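Local coordinates for glycosyltransferase (Streptomyces halstedii, PDB 3WAD), which is a glycosyltransferase of the GT-B fold, built from two Rossmann-like domains that face each other, at residues R247-L252 with V305-L310; W89-D94 with G158-H163. One frame throughout, in Å; residues are numbered along the deposited sequence.

Contact 1: residues R247-L252 with V305-L310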
loop_
_atom_site.group_PDB
_atom_site.type_symbol
_atom_site.label_atom_id
_atom_site.label_comp_id
_atom_site.label_asym_id
_atom_site.label_seq_id
_atom_site.Cartn_x
_atom_site.Cartn_y
_atom_site.Cartn_z
ATOM N N ARG B 247 22.952 4.489 19.031
ATOM C CA ARG B 247 22.093 5.588 18.567
ATOM C C ARG B 247 20.932 5.646 19.523
ATOM O O ARG B 247 20.544 4.614 20.075
ATOM C CB ARG B 247 21.529 5.259 17.213
ATOM C CG ARG B 247 21.666 6.298 16.211
ATOM C CD ARG B 247 21.632 5.628 14.846
ATOM N NE ARG B 247 22.750 6.086 14.015
ATOM C CZ ARG B 247 22.972 5.756 12.742
ATOM N NH1 ARG B 247 22.145 4.970 12.072
ATOM N NH2 ARG B 247 24.026 6.256 12.142
ATOM N N VAL B 248 20.375 6.838 19.702
ATOM C CA VAL B 248 19.161 6.998 20.479
ATOM C C VAL B 248 18.256 7.898 19.665
ATOM O O VAL B 248 18.728 8.817 19.002
ATOM C CB VAL B 248 19.422 7.623 21.873
ATOM C CG1 VAL B 248 18.126 8.094 22.537
ATOM C CG2 VAL B 248 20.144 6.584 22.779
ATOM N N CYS B 249 16.952 7.614 19.723
ATOM C CA CYS B 249 16.010 8.281 18.935
ATOM C C CYS B 249 15.200 9.083 19.918
ATOM O O CYS B 249 14.663 8.556 20.871
ATOM C CB CYS B 249 15.169 7.245 18.169
ATOM S SG CYS B 249 13.772 8.082 17.427
ATOM N N LEU B 250 15.150 10.382 19.690
ATOM C CA LEU B 250 14.412 11.339 20.501
ATOM C C LEU B 250 13.290 12.008 19.705
ATOM O O LEU B 250 13.548 12.781 18.795
ATOM C CB LEU B 250 15.386 12.415 21.018
ATOM C CG LEU B 250 14.799 13.552 21.814
ATOM C CD1 LEU B 250 14.212 13.020 23.171
ATOM C CD2 LEU B 250 15.831 14.728 21.963
ATOM N N THR B 251 12.045 11.710 20.071
ATOM C CA THR B 251 10.833 12.238 19.449
ATOM C C THR B 251 9.920 12.697 20.572
ATOM O O THR B 251 8.904 12.063 20.826
ATOM C CB THR B 251 10.034 11.151 18.593
ATOM O OG1 THR B 251 9.844 9.979 19.366
ATOM C CG2 THR B 251 10.753 10.728 17.404
ATOM N N LEU B 252 10.349 13.746 21.280
ATOM C CA LEU B 252 9.654 14.355 22.425
ATOM C C LEU B 252 9.465 15.879 22.198
ATOM O O LEU B 252 9.046 16.629 23.094
ATOM C CB LEU B 252 10.429 14.096 23.735
ATOM C CG LEU B 252 9.840 13.205 24.824
ATOM C CD1 LEU B 252 10.374 13.737 26.111
ATOM C CD2 LEU B 252 8.314 13.226 24.865
ATOM N N VAL B 305 11.805 11.330 10.733
ATOM C CA VAL B 305 12.581 10.139 10.346
ATOM C C VAL B 305 11.724 8.868 10.317
ATOM O O VAL B 305 10.933 8.656 11.230
ATOM C CB VAL B 305 13.787 9.935 11.267
ATOM C CG1 VAL B 305 13.306 9.533 12.692
ATOM C CG2 VAL B 305 14.768 8.918 10.631
ATOM N N PRO B 306 11.872 8.033 9.268
ATOM C CA PRO B 306 11.221 6.686 9.233
ATOM C C PRO B 306 11.774 5.712 10.300
ATOM O O PRO B 306 12.882 5.179 10.179
ATOM C CB PRO B 306 11.491 6.208 7.813
ATOM C CG PRO B 306 12.828 6.921 7.401
ATOM C CD PRO B 306 12.702 8.295 8.069
ATOM N N LEU B 307 10.974 5.481 11.345
ATOM C CA LEU B 307 11.370 4.726 12.522
ATOM C C LEU B 307 11.838 3.329 12.172
ATOM O O LEU B 307 12.745 2.796 12.785
ATOM C CB LEU B 307 10.179 4.582 13.475
ATOM C CG LEU B 307 10.077 5.486 14.699
ATOM C CD1 LEU B 307 11.099 6.633 14.745
ATOM C CD2 LEU B 307 8.654 5.957 14.888
ATOM N N HIS B 308 11.166 2.702 11.201
ATOM C CA HIS B 308 11.528 1.346 10.841
ATOM C C HIS B 308 12.876 1.384 10.187
ATOM O O HIS B 308 13.527 0.394 10.237
ATOM C CB HIS B 308 10.513 0.730 9.894
ATOM C CG HIS B 308 10.225 1.587 8.700
ATOM N ND1 HIS B 308 10.735 1.324 7.445
ATOM C CD2 HIS B 308 9.483 2.714 8.580
ATOM C CE1 HIS B 308 10.323 2.261 6.598
ATOM N NE2 HIS B 308 9.557 3.114 7.265
ATOM N N ALA B 309 13.344 2.503 9.599
ATOM C CA ALA B 309 14.782 2.475 9.087
ATOM C C ALA B 309 15.786 2.786 10.174
ATOM O O ALA B 309 16.900 2.212 10.196
ATOM C CB ALA B 309 15.031 3.401 7.907
ATOM N N LEU B 310 15.353 3.657 11.091
ATOM C CA LEU B 310 16.178 4.114 12.224
ATOM C C LEU B 310 16.266 3.077 13.373
ATOM O O LEU B 310 17.358 2.732 13.816
ATOM C CB LEU B 310 15.655 5.486 12.764
ATOM C CG LEU B 310 16.451 6.125 13.929
ATOM C CD1 LEU B 310 17.929 6.407 13.599
ATOM C CD2 LEU B 310 15.748 7.432 14.340
#

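Contact 2: residues W89-D94 with G158-H163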
loop_
_atom_site.group_PDB
_atom_site.type_symbol
_atom_site.label_atom_id
_atom_site.label_comp_id
_atom_site.label_asym_id
_atom_site.label_seq_id
_atom_site.Cartn_x
_atom_site.Cartn_y
_atom_site.Cartn_z
ATOM N N TRP B 89 -21.578 4.946 37.924
ATOM C CA TRP B 89 -22.601 4.998 36.891
ATOM C C TRP B 89 -22.771 6.459 36.376
ATOM O O TRP B 89 -22.767 6.675 35.142
ATOM C CB TRP B 89 -23.941 4.486 37.413
ATOM C CG TRP B 89 -24.984 4.377 36.288
ATOM C CD1 TRP B 89 -25.185 3.299 35.434
ATOM C CD2 TRP B 89 -25.906 5.389 35.884
ATOM N NE1 TRP B 89 -26.194 3.586 34.537
ATOM C CE2 TRP B 89 -26.659 4.860 34.794
ATOM C CE3 TRP B 89 -26.188 6.706 36.345
ATOM C CZ2 TRP B 89 -27.660 5.597 34.157
ATOM C CZ3 TRP B 89 -27.183 7.431 35.704
ATOM C CH2 TRP B 89 -27.916 6.877 34.637
ATOM N N GLN B 90 -22.862 7.463 37.281
ATOM C CA GLN B 90 -23.087 8.826 36.832
ATOM C C GLN B 90 -21.924 9.383 35.973
ATOM O O GLN B 90 -22.139 10.092 34.963
ATOM C CB GLN B 90 -23.286 9.790 38.003
ATOM C CG GLN B 90 -23.943 11.129 37.569
ATOM C CD GLN B 90 -25.297 10.927 36.788
ATOM O OE1 GLN B 90 -26.252 10.311 37.310
ATOM N NE2 GLN B 90 -25.352 11.407 35.517
ATOM N N TYR B 91 -20.710 9.109 36.402
ATOM C CA TYR B 91 -19.531 9.541 35.643
ATOM C C TYR B 91 -19.470 8.944 34.239
ATOM O O TYR B 91 -19.254 9.662 33.281
ATOM C CB TYR B 91 -18.259 9.144 36.380
ATOM C CG TYR B 91 -16.965 9.563 35.638
ATOM C CD1 TYR B 91 -16.522 10.887 35.639
ATOM C CD2 TYR B 91 -16.231 8.632 34.935
ATOM C CE1 TYR B 91 -15.334 11.266 34.978
ATOM C CE2 TYR B 91 -15.036 8.974 34.276
ATOM C CZ TYR B 91 -14.597 10.295 34.300
ATOM O OH TYR B 91 -13.448 10.625 33.632
ATOM N N ILE B 92 -19.621 7.620 34.126
ATOM C CA ILE B 92 -19.538 6.945 32.817
ATOM C C ILE B 92 -20.716 7.365 31.884
ATOM O O ILE B 92 -20.539 7.684 30.674
ATOM C CB ILE B 92 -19.445 5.449 33.046
ATOM C CG1 ILE B 92 -18.127 5.181 33.738
ATOM C CG2 ILE B 92 -19.533 4.666 31.695
ATOM C CD1 ILE B 92 -17.935 3.729 34.077
ATOM N N HIS B 93 -21.899 7.470 32.478
ATOM C CA HIS B 93 -23.032 8.101 31.843
ATOM C C HIS B 93 -22.687 9.451 31.204
ATOM O O HIS B 93 -23.019 9.718 30.017
ATOM C CB HIS B 93 -24.151 8.283 32.866
ATOM C CG HIS B 93 -25.315 9.032 32.326
ATOM N ND1 HIS B 93 -25.294 10.397 32.168
ATOM C CD2 HIS B 93 -26.526 8.614 31.880
ATOM C CE1 HIS B 93 -26.443 10.797 31.649
ATOM N NE2 HIS B 93 -27.210 9.735 31.468
ATOM N N ASP B 94 -22.056 10.320 31.987
ATOM C CA ASP B 94 -21.744 11.646 31.473
ATOM C C ASP B 94 -20.590 11.614 30.472
ATOM O O ASP B 94 -20.590 12.412 29.575
ATOM C CB ASP B 94 -21.477 12.681 32.559
ATOM C CG ASP B 94 -22.674 12.877 33.520
ATOM O OD1 ASP B 94 -23.848 12.538 33.177
ATOM O OD2 ASP B 94 -22.408 13.405 34.648
ATOM N N GLY B 158 -14.454 0.317 25.465
ATOM C CA GLY B 158 -15.077 -0.988 25.824
ATOM C C GLY B 158 -14.974 -1.251 27.328
ATOM O O GLY B 158 -15.950 -1.704 27.979
ATOM N N ARG B 159 -13.794 -0.933 27.883
ATOM C CA ARG B 159 -13.597 -0.960 29.349
ATOM C C ARG B 159 -14.656 -0.128 30.134
ATOM O O ARG B 159 -15.306 -0.614 31.083
ATOM C CB ARG B 159 -12.175 -0.480 29.675
ATOM C CG ARG B 159 -11.861 -0.439 31.197
ATOM C CD ARG B 159 -10.483 0.198 31.466
ATOM N NE ARG B 159 -10.441 1.600 31.072
ATOM C CZ ARG B 159 -10.896 2.629 31.799
ATOM N NH1 ARG B 159 -11.449 2.433 33.013
ATOM N NH2 ARG B 159 -10.770 3.875 31.309
ATOM N N MET B 160 -14.893 1.113 29.724
ATOM C CA MET B 160 -15.922 1.877 30.379
ATOM C C MET B 160 -17.308 1.261 30.060
ATOM O O MET B 160 -18.242 1.355 30.867
ATOM C CB MET B 160 -15.923 3.348 29.870
ATOM C CG MET B 160 -14.582 4.080 30.059
ATOM S SD MET B 160 -14.554 4.820 31.693
ATOM C CE MET B 160 -14.992 6.483 31.228
ATOM N N ARG B 161 -17.485 0.766 28.833
ATOM C CA ARG B 161 -18.829 0.297 28.460
ATOM C C ARG B 161 -19.233 -0.959 29.289
ATOM O O ARG B 161 -20.396 -1.121 29.674
ATOM C CB ARG B 161 -18.913 -0.039 26.971
ATOM C CG ARG B 161 -20.300 -0.568 26.613
ATOM C CD ARG B 161 -21.290 0.539 26.784
ATOM N NE ARG B 161 -22.562 0.266 26.106
ATOM C CZ ARG B 161 -23.669 0.988 26.239
ATOM N NH1 ARG B 161 -23.652 2.126 26.946
ATOM N NH2 ARG B 161 -24.797 0.633 25.572
ATOM N N ASP B 162 -18.265 -1.818 29.515
ATOM C CA ASP B 162 -18.499 -3.015 30.351
ATOM C C ASP B 162 -18.920 -2.630 31.754
ATOM O O ASP B 162 -19.944 -3.165 32.245
ATOM C CB ASP B 162 -17.296 -3.907 30.366
ATOM C CG ASP B 162 -17.140 -4.645 29.087
ATOM O OD1 ASP B 162 -18.100 -4.687 28.231
ATOM O OD2 ASP B 162 -16.028 -5.152 28.899
ATOM N N HIS B 163 -18.182 -1.699 32.361
ATOM C CA HIS B 163 -18.509 -1.196 33.688
ATOM C C HIS B 163 -19.915 -0.642 33.651
ATOM O O HIS B 163 -20.715 -0.986 34.521
ATOM C CB HIS B 163 -17.612 -0.041 34.146
ATOM C CG HIS B 163 -16.277 -0.442 34.683
ATOM N ND1 HIS B 163 -16.107 -1.036 35.916
ATOM C CD2 HIS B 163 -15.027 -0.255 34.188
ATOM C CE1 HIS B 163 -14.824 -1.270 36.123
ATOM N NE2 HIS B 163 -14.145 -0.792 35.095
#

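Contact 1: residues R247-L252 with V305-L310
Cys249, Leu310, Leu307 and Arg247 meet in a buried apolar contact between a sheet and a short helix. It lies in the C-terminal Rossmann-like domain of a GT-B fold. Strand 247-251 is an inner strand of the parallel six-stranded sheet, flanked by strands 279-283 and 314-319. Helix 307-310 packs against one face of that sheet. No hydrogen bond links the two segments. Side chains alternate along the strand: Arg247, Cys249 and Thr251 point to the helix, while Val248 and Leu250 point away.

The sulfur of Cys249 is the main touching atom. It reaches the helix because SG stands anti to the backbone N (chi1 169°). SG lies 3.7 Å from CD2 of Leu310 and 4.1 Å from CD1 of Leu307, so one methyl from each leucine meets it. CB of Cys249 adds a contact at 3.9 Å to the same CD2 of Leu310. The other branch of Leu310 turns to Arg247, where CD1 lies 4.0 Å from the arginine CD. Leu310 thus spreads its two methyls over two strand residues. It also touches Val281 on the next strand.

Only the aliphatic part of Arg247 takes part. Its chain bends at chi3, and NH1 makes a weak hydrogen bond to OG of Ser313. The same hydroxyl is hydrogen-bonded to the carbonyl of Leu310. Pro306 is the N-cap residue just before the helix, and its carbonyl O accepts from N of both Ala309 and Leu310. With methyls, methylenes and a sulfur at the interface, the contact rests on dispersion and the exclusion of water.

Contact 2: residues W89-D94 with G158-H163
Ile92 of helix 89-106 points at Met160 and His163 of helix 156-168, in a helix-helix packing of the N-terminal domain of the GT-B fold. The two short segments run at 134° to each other, and their axes approach to 10.2 Å. The nearest CA atoms are those of Ile92 and Met160.

The two branches of Ile92 have different tasks. CG2 is anti to the backbone N and sits 3.6 Å from the carbonyl O of Met160. CG1 is anti to the carbonyl carbon (chi1 -66°), and chi2 extends the chain outward to CD1. This methyl ends 3.8 Å from CB of His163, where the two side chains cross at about a right angle. The touch is made by CB rather than the imidazole, whose ND1 is hydrogen-bonded to NH2 of Arg166.

Met160 comes from the other helix and folds at chi2 and chi3. The bend carries its thioether obliquely across Ile92, with SD 4.1 Å from CG1. The terminal methyl continues to Tyr91. There CE approaches the ring obliquely, 3.9 Å from CE2. The phenol reaches past this methyl, and its OH is hydrogen-bonded to the carbonyl of Thr78.

Trp89 continues the packing of the two helices beyond 158-163: its ring stacks on Phe164, and its NE1 is hydrogen-bonded to OG1 of Thr168. A polar cluster of Gln90, His93 and Asp94 makes no contact with 158-163. In it Asp94 OD1 accepts two bonds from the same face of its carboxylate plane. Gln90 NE2 meets it on the syn side at 3.0 Å, and His93 ND1 on the anti side at 2.8 Å.

Overall arrangement
The two contacts lie in different halves of the GT-B fold. Contact 2 pairs two helices of the N-terminal domain. Contact 1 joins the sheet of the C-terminal domain to a short helix. Their centres are 37 Å apart, on opposite sides of the centre of the chain, and their nearest atoms are about 22 Å apart, so they do not touch. Along the chain they come in series: 158-163 ends contact 2 well before 247-252 opens contact 1. Each contact lies within one domain, and neither bridges the two. His308, within 305-310, packs on Thr49 of the second subunit; no other chain touches contact 2.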